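Local coordinates for FEZ-1 protein (PDB 5WCK), which is a zinc-dependent metallo-beta-lactamase of subclass B3 that probably hydrolyses the amide bond of the beta-lactam ring in beta-lactam antibiotics, at residues L160-S174 against M206-M218. The protein carries 2 engineered substitutions. Sequence-based numbering, arbitrary orientation. Where two conformers were deposited one is given.
Sequences LKDHGKQYQAVIIGS and MRCDIFLGSHAGM. With ZN (zinc ion), chain C; SO4 (sulfate ion), chain H.
Strands 165-172 and 210-213 run parallel, their axes 4.1 Å apart and at 22° to each other. Ala169 pairs with Ile210, and the register continues to Ile172 beside Gly213. Val170 N donates to Ile210 O and Leu212 N to Val170 O, both at 2.9 Å. At the start, Gln168 O accepts from both Asp209 N and Ile210 N. Gln168 N donates to Asp209 OD2 at 2.8 Å, nearly straight (168°), on the carboxylate's anti lone pair. With CG anti to the backbone N (chi1 172°) and the chain bent at chi2, the Gln168 side chain brings NE2 to Arg207 O at 2.9 Å, in a bent bond tilted out of the amide plane.

The two strands are joined through helix 192-204 as a beta-alpha-beta unit, with 210-213 an outermost strand of one of the two mixed sheets of the metallo-beta-lactamase fold. On one face, Ile210 CD1 lies 3.7 Å from Tyr167 CB and also touches Leu160 CD1. Ile171 CG1 rests on Leu212 CB, the two side chains crossing obliquely; strand 11-14 reaches this face at Ile210. On the other face, Val170 CG2 meets Cys208 SG, which is disulfide-bonded to Cys242. Ile172 CD1 touches Phe211 CE1 at 3.8 Å, with helix 239-262 packed against both residues.

Beyond the strand ends, Ser214 OG donates to Gly173 O at 2.8 Å from above the carbonyl plane. Next in the chain, His215 NE2 binds one zinc ion together with Asp75, His76 and a water. His71, a ligand of the second zinc ion, hydrogen-bonds Gly173 O through ND1.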
ATOM      1  N   LEU A 160       2.872  14.575  -8.464  1.00 11.83           N
ATOM      2  CA  LEU A 160       3.841  15.264  -7.619  1.00 13.27           C
ATOM      3  C   LEU A 160       4.658  16.205  -8.521  1.00 15.67           C
ATOM      4  O   LEU A 160       5.017  15.835  -9.642  1.00 16.91           O
ATOM      5  CB  LEU A 160       4.775  14.248  -6.938  1.00 13.28           C
ATOM      6  CG  LEU A 160       4.137  13.335  -5.888  1.00 11.15           C
ATOM      7  CD1 LEU A 160       5.060  12.215  -5.481  1.00 13.58           C
ATOM      8  CD2 LEU A 160       3.710  14.135  -4.665  1.00 20.67           C
ATOM      9  N   LYS A 161       4.900  17.426  -8.048  1.00 21.62           N
ATOM     10  CA  LYS A 161       5.837  18.320  -8.717  1.00 21.39           C
ATOM     11  C   LYS A 161       7.188  18.196  -8.011  1.00 26.53           C
ATOM     12  O   LYS A 161       7.245  18.313  -6.793  1.00 27.45           O
ATOM     13  CB  LYS A 161       5.319  19.761  -8.701  1.00 31.91           C
ATOM     14  CG  LYS A 161       6.017  20.680  -9.699  1.00 65.99           C
ATOM     15  CD  LYS A 161       5.664  22.147  -9.573  1.00 77.74           C
ATOM     16  CE  LYS A 161       6.440  23.007 -10.549  1.00 86.66           C
ATOM     17  NZ  LYS A 161       5.858  24.366 -10.663  1.00 94.03           N
ATOM     18  N   ASP A 162       8.248  17.929  -8.784  1.00 23.81           N
ATOM     19  CA  ASP A 162       9.629  17.722  -8.286  1.00 24.69           C
ATOM     20  C   ASP A 162      10.608  18.386  -9.261  1.00 29.09           C
ATOM     21  O   ASP A 162      10.632  18.060 -10.451  1.00 24.21           O
ATOM     22  CB  ASP A 162       9.956  16.228  -8.136  1.00 30.44           C
ATOM     23  CG  ASP A 162      11.230  15.922  -7.356  1.00 36.14           C
ATOM     24  OD1 ASP A 162      11.406  16.490  -6.259  1.00 59.08           O
ATOM     25  OD2 ASP A 162      12.034  15.116  -7.850  1.00 34.33           O
ATOM     26  N   HIS A 163      11.410  19.328  -8.747  1.00 34.83           N
ATOM     27  CA  HIS A 163      12.388  20.066  -9.551  1.00 31.12           C
ATOM     28  C   HIS A 163      11.704  20.659 -10.792  1.00 32.07           C
ATOM     29  O   HIS A 163      12.228  20.569 -11.904  1.00 33.73           O
ATOM     30  CB  HIS A 163      13.573  19.154  -9.915  1.00 42.40           C
ATOM     31  CG  HIS A 163      14.349  18.683  -8.729  1.00 53.29           C
ATOM     32  ND1 HIS A 163      13.941  17.605  -7.960  1.00 64.60           N
ATOM     33  CD2 HIS A 163      15.493  19.139  -8.166  1.00 42.88           C
ATOM     34  CE1 HIS A 163      14.806  17.422  -6.981  1.00 77.48           C
ATOM     35  NE2 HIS A 163      15.765  18.345  -7.086  1.00 69.67           N
ATOM     36  N   GLY A 164      10.506  21.219 -10.589  1.00 26.34           N
ATOM     37  CA  GLY A 164       9.770  21.946 -11.617  1.00 28.30           C
ATOM     38  C   GLY A 164       9.011  21.053 -12.592  1.00 33.98           C
ATOM     39  O   GLY A 164       8.352  21.566 -13.496  1.00 33.20           O
ATOM     40  N   LYS A 165       9.083  19.728 -12.409  1.00 19.06           N
ATOM     41  CA  LYS A 165       8.556  18.746 -13.361  1.00 16.75           C
ATOM     42  C   LYS A 165       7.443  17.908 -12.696  1.00 16.15           C
ATOM     43  O   LYS A 165       7.376  17.828 -11.494  1.00 23.51           O
ATOM     44  CB  LYS A 165       9.709  17.907 -13.906  1.00 23.70           C
ATOM     45  CG  LYS A 165      10.582  18.684 -14.887  1.00 30.90           C
ATOM     46  CD  LYS A 165      11.713  17.894 -15.474  1.00 39.63           C
ATOM     47  CE  LYS A 165      12.916  17.824 -14.556  1.00 62.38           C
ATOM     48  NZ  LYS A 165      14.121  17.353 -15.281  1.00 60.47           N
ATOM     49  N   GLN A 166       6.558  17.360 -13.534  1.00 16.47           N
ATOM     50  CA  GLN A 166       5.346  16.645 -13.107  1.00 16.72           C
ATOM     51  C   GLN A 166       5.584  15.134 -13.185  1.00 13.66           C
ATOM     52  O   GLN A 166       6.022  14.607 -14.202  1.00 14.55           O
ATOM     53  CB  GLN A 166       4.172  16.979 -14.030  1.00 21.53           C
ATOM     54  CG  GLN A 166       3.791  18.453 -14.029  1.00 29.13           C
ATOM     55  CD  GLN A 166       3.176  18.893 -12.723  1.00 36.78           C
ATOM     56  OE1 GLN A 166       2.224  18.294 -12.229  1.00 34.78           O
ATOM     57  NE2 GLN A 166       3.694  19.974 -12.165  1.00 36.54           N
ATOM     58  N   TYR A 167       5.215  14.410 -12.118  1.00 11.37           N
ATOM     59  CA  TYR A 167       5.369  12.959 -12.110  1.00 12.50           C
ATOM     60  C   TYR A 167       4.130  12.307 -11.498  1.00 10.43           C
ATOM     61  O   TYR A 167       3.680  12.767 -10.453  1.00 11.92           O
ATOM     62  CB  TYR A 167       6.579  12.542 -11.284  1.00 10.17           C
ATOM     63  CG  TYR A 167       7.881  13.154 -11.733  1.00  8.85           C
ATOM     64  CD1 TYR A 167       8.550  12.655 -12.827  1.00 11.79           C
ATOM     65  CD2 TYR A 167       8.399  14.267 -11.081  1.00 15.01           C
ATOM     66  CE1 TYR A 167       9.737  13.228 -13.253  1.00 14.80           C
ATOM     67  CE2 TYR A 167       9.578  14.858 -11.505  1.00 17.54           C
ATOM     68  CZ  TYR A 167      10.243  14.334 -12.592  1.00 17.22           C
ATOM     69  OH  TYR A 167      11.404  14.914 -13.021  1.00 23.84           O
ATOM     70  N   GLN A 168       3.651  11.212 -12.098  1.00  7.98           N
ATOM     71  CA  GLN A 168       2.625  10.370 -11.470  1.00  8.18           C
ATOM     72  C   GLN A 168       3.321   9.346 -10.548  1.00  6.77           C
ATOM     73  O   GLN A 168       4.116   8.513 -10.995  1.00  7.57           O
ATOM     74  CB  GLN A 168       1.726   9.673 -12.499  1.00 10.92           C
ATOM     75  CG  GLN A 168       0.778   8.649 -11.869  1.00 14.87           C
ATOM     76  CD  GLN A 168      -0.609   8.554 -12.466  1.00 27.34           C
ATOM     77  OE1 GLN A 168      -1.346   9.541 -12.526  1.00 31.54           O
ATOM     78  NE2 GLN A 168      -1.016   7.341 -12.826  1.00 15.59           N
ATOM     79  N   ALA A 169       2.981   9.420  -9.254  1.00  6.34           N
ATOM     80  CA  ALA A 169       3.397   8.457  -8.250  1.00  5.86           C
ATOM     81  C   ALA A 169       2.328   7.363  -8.153  1.00  6.62           C
ATOM     82  O   ALA A 169       1.134   7.634  -8.128  1.00  7.74           O
ATOM     83  CB  ALA A 169       3.614   9.122  -6.913  1.00  7.16           C
ATOM     84  N   VAL A 170       2.796   6.125  -8.077  1.00  5.05           N
ATOM     85  CA  VAL A 170       1.956   4.962  -8.016  1.00  4.81           C
ATOM     86  C   VAL A 170       2.458   4.091  -6.855  1.00  5.36           C
ATOM     87  O   VAL A 170       3.565   3.591  -6.900  1.00  6.36           O
ATOM     88  CB  VAL A 170       1.983   4.161  -9.329  1.00  5.90           C
ATOM     89  CG1 VAL A 170       1.121   2.917  -9.205  1.00  7.64           C
ATOM     90  CG2 VAL A 170       1.571   4.982 -10.537  1.00  7.52           C
ATOM     91  N   ILE A 171       1.615   3.919  -5.832  1.00  3.78           N
ATOM     92  CA  ILE A 171       1.905   2.965  -4.749  1.00  4.74           C
ATOM     93  C   ILE A 171       1.143   1.664  -5.052  1.00  5.45           C
ATOM     94  O   ILE A 171      -0.066   1.552  -4.770  1.00  5.34           O
ATOM     95  CB  ILE A 171       1.549   3.551  -3.367  1.00  4.83           C
ATOM     96  CG1 ILE A 171       2.179   4.922  -3.110  1.00  5.57           C
ATOM     97  CG2 ILE A 171       1.916   2.576  -2.250  1.00  6.00           C
ATOM     98  CD1 ILE A 171       1.589   5.696  -1.925  1.00  6.14           C
ATOM     99  N   ILE A 172       1.833   0.709  -5.672  1.00  5.68           N
ATOM    100  CA  ILE A 172       1.227  -0.564  -6.069  1.00  6.25           C
ATOM    101  C   ILE A 172       0.780  -1.296  -4.801  1.00  6.17           C
ATOM    102  O   ILE A 172       1.572  -1.512  -3.872  1.00  7.21           O
ATOM    103  CB  ILE A 172       2.195  -1.394  -6.934  1.00  8.24           C
ATOM    104  CG1 ILE A 172       2.502  -0.668  -8.248  1.00 10.49           C
ATOM    105  CG2 ILE A 172       1.622  -2.776  -7.188  1.00 11.92           C
ATOM    106  CD1 ILE A 172       3.505  -1.338  -9.157  1.00 16.41           C
ATOM    107  N   GLY A 173      -0.499  -1.630  -4.723  1.00  6.44           N
ATOM    108  CA  GLY A 173      -1.043  -2.248  -3.494  1.00  6.24           C
ATOM    109  C   GLY A 173      -0.491  -3.624  -3.177  1.00  7.79           C
ATOM    110  O   GLY A 173      -0.295  -3.911  -1.996  1.00  7.52           O
ATOM    111  N   SER A 174      -0.391  -4.418  -4.243  1.00  5.98           N
ATOM    112  CA  SER A 174       0.137  -5.800  -4.448  1.00  6.60           C
ATOM    113  C   SER A 174      -0.693  -6.526  -5.501  1.00  9.49           C
ATOM    114  O   SER A 174      -1.885  -6.504  -5.384  1.00  9.15           O
ATOM    115  CB  SER A 174       0.165  -6.731  -3.249  1.00  8.12           C
ATOM    116  OG  SER A 174       0.578  -8.019  -3.623  1.00  8.28           O
ATOM    117  N   MET A 206      -1.307   1.946 -17.012  1.00  7.62           N
ATOM    118  CA  MET A 206      -1.238   3.064 -16.045  1.00  6.66           C
ATOM    119  C   MET A 206       0.105   3.796 -16.186  1.00  6.17           C
ATOM    120  O   MET A 206       1.175   3.184 -16.107  1.00  7.12           O
ATOM    121  CB  MET A 206      -1.340   2.566 -14.592  1.00  7.67           C
ATOM    122  CG  MET A 206      -1.425   3.655 -13.552  1.00  9.67           C
ATOM    123  SD  MET A 206      -1.707   2.992 -11.876  1.00 11.62           S
ATOM    124  CE  MET A 206      -3.462   2.660 -11.990  1.00 16.00           C
ATOM    125  N   ARG A 207       0.038   5.120 -16.319  1.00  6.28           N
ATOM    126  CA  ARG A 207       1.230   5.968 -16.240  1.00  6.19           C
ATOM    127  C   ARG A 207       1.868   5.777 -14.855  1.00  6.85           C
ATOM    128  O   ARG A 207       1.201   5.818 -13.835  1.00  8.40           O
ATOM    129  CB  ARG A 207       0.818   7.430 -16.416  1.00  8.14           C
ATOM    130  CG  ARG A 207       1.959   8.436 -16.422  0.50  6.97           C
ATOM    131  CD  ARG A 207       2.623   8.540 -17.779  0.50  6.82           C
ATOM    132  NE  ARG A 207       1.737   9.000 -18.835  0.50  7.11           N
ATOM    133  CZ  ARG A 207       1.448  10.271 -19.100  0.50  6.61           C
ATOM    134  NH1 ARG A 207       0.547  10.551 -20.022  0.50 10.78           N
ATOM    135  NH2 ARG A 207       2.068  11.255 -18.465  0.50  6.35           N
ATOM    136  N   CYS A 208       3.166   5.537 -14.860  1.00  6.83           N
ATOM    137  CA  CYS A 208       3.892   5.243 -13.612  1.00  6.35           C
ATOM    138  C   CYS A 208       5.286   5.862 -13.714  1.00  9.47           C
ATOM    139  O   CYS A 208       6.156   5.303 -14.379  1.00 10.56           O
ATOM    140  CB  CYS A 208       3.966   3.745 -13.413  1.00  9.04           C
ATOM    141  SG  CYS A 208       4.713   3.308 -11.817  1.00 12.53           S
ATOM    142  N   ASP A 209       5.470   7.001 -13.056  1.00  7.42           N
ATOM    143  CA  ASP A 209       6.763   7.703 -13.054  1.00  8.11           C
ATOM    144  C   ASP A 209       7.501   7.396 -11.744  1.00  7.07           C
ATOM    145  O   ASP A 209       8.630   6.912 -11.767  1.00 10.54           O
ATOM    146  CB  ASP A 209       6.622   9.215 -13.254  1.00  9.92           C
ATOM    147  CG  ASP A 209       5.886   9.601 -14.533  1.00 12.00           C
ATOM    148  OD1 ASP A 209       6.286   9.112 -15.593  1.00 21.03           O
ATOM    149  OD2 ASP A 209       4.890  10.311 -14.438  1.00  9.88           O
ATOM    150  N   ILE A 210       6.861   7.650 -10.604  1.00  6.27           N
ATOM    151  CA  ILE A 210       7.464   7.402  -9.294  1.00  6.61           C
ATOM    152  C   ILE A 210       6.875   6.094  -8.763  1.00  5.98           C
ATOM    153  O   ILE A 210       5.689   5.990  -8.483  1.00  8.31           O
ATOM    154  CB  ILE A 210       7.284   8.594  -8.347  1.00  8.39           C
ATOM    155  CG1 ILE A 210       8.118   9.783  -8.842  1.00 11.05           C
ATOM    156  CG2 ILE A 210       7.666   8.229  -6.903  1.00  8.28           C
ATOM    157  CD1 ILE A 210       7.807  11.072  -8.171  1.00 11.36           C
ATOM    158  N   PHE A 211       7.727   5.084  -8.762  1.00  4.96           N
ATOM    159  CA  PHE A 211       7.375   3.690  -8.599  1.00  4.72           C
ATOM    160  C   PHE A 211       7.495   3.290  -7.130  1.00  5.82           C
ATOM    161  O   PHE A 211       8.594   3.239  -6.604  1.00  6.32           O
ATOM    162  CB  PHE A 211       8.286   2.857  -9.504  1.00  5.15           C
ATOM    163  CG  PHE A 211       8.265   1.367  -9.294  1.00  5.35           C
ATOM    164  CD1 PHE A 211       7.151   0.691  -8.821  1.00  6.85           C
ATOM    165  CD2 PHE A 211       9.403   0.637  -9.561  1.00  5.69           C
ATOM    166  CE1 PHE A 211       7.187  -0.686  -8.633  1.00  8.68           C
ATOM    167  CE2 PHE A 211       9.451  -0.730  -9.350  1.00  6.34           C
ATOM    168  CZ  PHE A 211       8.344  -1.386  -8.886  1.00  7.48           C
ATOM    169  N   LEU A 212       6.358   3.028  -6.486  1.00  5.19           N
ATOM    170  CA  LEU A 212       6.335   2.689  -5.052  1.00  4.29           C
ATOM    171  C   LEU A 212       5.438   1.464  -4.847  1.00  6.49           C
ATOM    172  O   LEU A 212       4.802   0.947  -5.812  1.00  5.72           O
ATOM    173  CB  LEU A 212       5.829   3.896  -4.254  1.00  5.09           C
ATOM    174  CG  LEU A 212       6.634   5.181  -4.427  1.00  6.35           C
ATOM    175  CD1 LEU A 212       5.896   6.368  -3.816  1.00  5.30           C
ATOM    176  CD2 LEU A 212       8.017   5.040  -3.803  1.00  8.27           C
ATOM    177  N   GLY A 213       5.374   1.003  -3.595  1.00  5.92           N
ATOM    178  CA  GLY A 213       4.624  -0.190  -3.284  1.00  6.53           C
ATOM    179  C   GLY A 213       4.452  -0.392  -1.797  1.00  6.07           C
ATOM    180  O   GLY A 213       4.975   0.342  -0.969  1.00  6.48           O
ATOM    181  N   SER A 214       3.620  -1.372  -1.478  1.00  6.13           N
ATOM    182  CA  SER A 214       3.319  -1.714  -0.070  1.00  6.98           C
ATOM    183  C   SER A 214       4.520  -2.354   0.645  1.00  7.86           C
ATOM    184  O   SER A 214       4.569  -2.326   1.877  1.00  5.99           O
ATOM    185  CB  SER A 214       2.103  -2.557  -0.015  1.00  6.32           C
ATOM    186  OG  SER A 214       2.249  -3.721  -0.820  1.00  6.85           O
ATOM    187  N   HIS A 215       5.469  -2.918  -0.111  1.00  6.59           N
ATOM    188  CA  HIS A 215       6.690  -3.470   0.423  1.00  6.43           C
ATOM    189  C   HIS A 215       7.897  -2.834  -0.278  1.00  7.61           C
ATOM    190  O   HIS A 215       7.921  -2.681  -1.507  1.00  7.51           O
ATOM    191  CB  HIS A 215       6.761  -4.999   0.265  1.00  8.26           C
ATOM    192  CG  HIS A 215       5.794  -5.760   1.098  1.00  7.72           C
ATOM    193  ND1 HIS A 215       6.166  -6.302   2.316  1.00  8.08           N
ATOM    194  CD2 HIS A 215       4.489  -6.047   0.940  1.00  8.96           C
ATOM    195  CE1 HIS A 215       5.130  -6.924   2.838  1.00  9.94           C
ATOM    196  NE2 HIS A 215       4.087  -6.791   2.026  1.00  7.18           N
ATOM    197  N   ALA A 216       8.907  -2.515   0.530  1.00  6.95           N
ATOM    198  CA  ALA A 216      10.172  -1.915   0.097  1.00  7.26           C
ATOM    199  C   ALA A 216      10.825  -2.702  -1.043  1.00  7.60           C
ATOM    200  O   ALA A 216      11.344  -2.107  -2.008  1.00  8.31           O
ATOM    201  CB  ALA A 216      11.105  -1.830   1.277  1.00  9.11           C
ATOM    202  N   GLY A 217      10.783  -4.036  -0.959  1.00  7.73           N
ATOM    203  CA  GLY A 217      11.432  -4.892  -1.926  1.00  7.41           C
ATOM    204  C   GLY A 217      10.799  -4.825  -3.316  1.00  8.59           C
ATOM    205  O   GLY A 217      11.463  -5.142  -4.313  1.00 12.78           O
ATOM    206  N   MET A 218       9.547  -4.379  -3.420  1.00  6.70           N
ATOM    207  CA  MET A 218       8.886  -4.282  -4.730  1.00  6.62           C
ATOM    208  C   MET A 218       9.616  -3.278  -5.613  1.00  6.43           C
ATOM    209  O   MET A 218       9.673  -3.467  -6.842  1.00  7.24           O
ATOM    210  CB  MET A 218       7.424  -3.823  -4.581  1.00  8.10           C
ATOM    211  CG  MET A 218       6.601  -4.817  -3.866  1.00 10.02           C
ATOM    212  SD  MET A 218       4.978  -4.094  -3.504  1.00 10.85           S
ATOM    213  CE  MET A 218       4.021  -5.560  -3.120  1.00 16.80           C
TER
HETATM  214 ZN    ZN C 301       2.203  -7.474   2.469  1.00 11.16          ZN
HETATM  215  S   SO4 H 306      11.565  14.477 -16.733  0.70 28.04           S
HETATM  216  O1  SO4 H 306      11.685  13.035 -16.943  0.70 22.32           O
HETATM  217  O2  SO4 H 306      12.225  14.826 -15.447  0.70 27.83           O
HETATM  218  O3  SO4 H 306      12.280  15.202 -17.819  0.70 26.71           O
HETATM  219  O4  SO4 H 306      10.161  14.919 -16.736  0.70 21.94           O
HETATM  220  O   HOH W   1       0.660  -8.765   2.552  1.00 18.67           O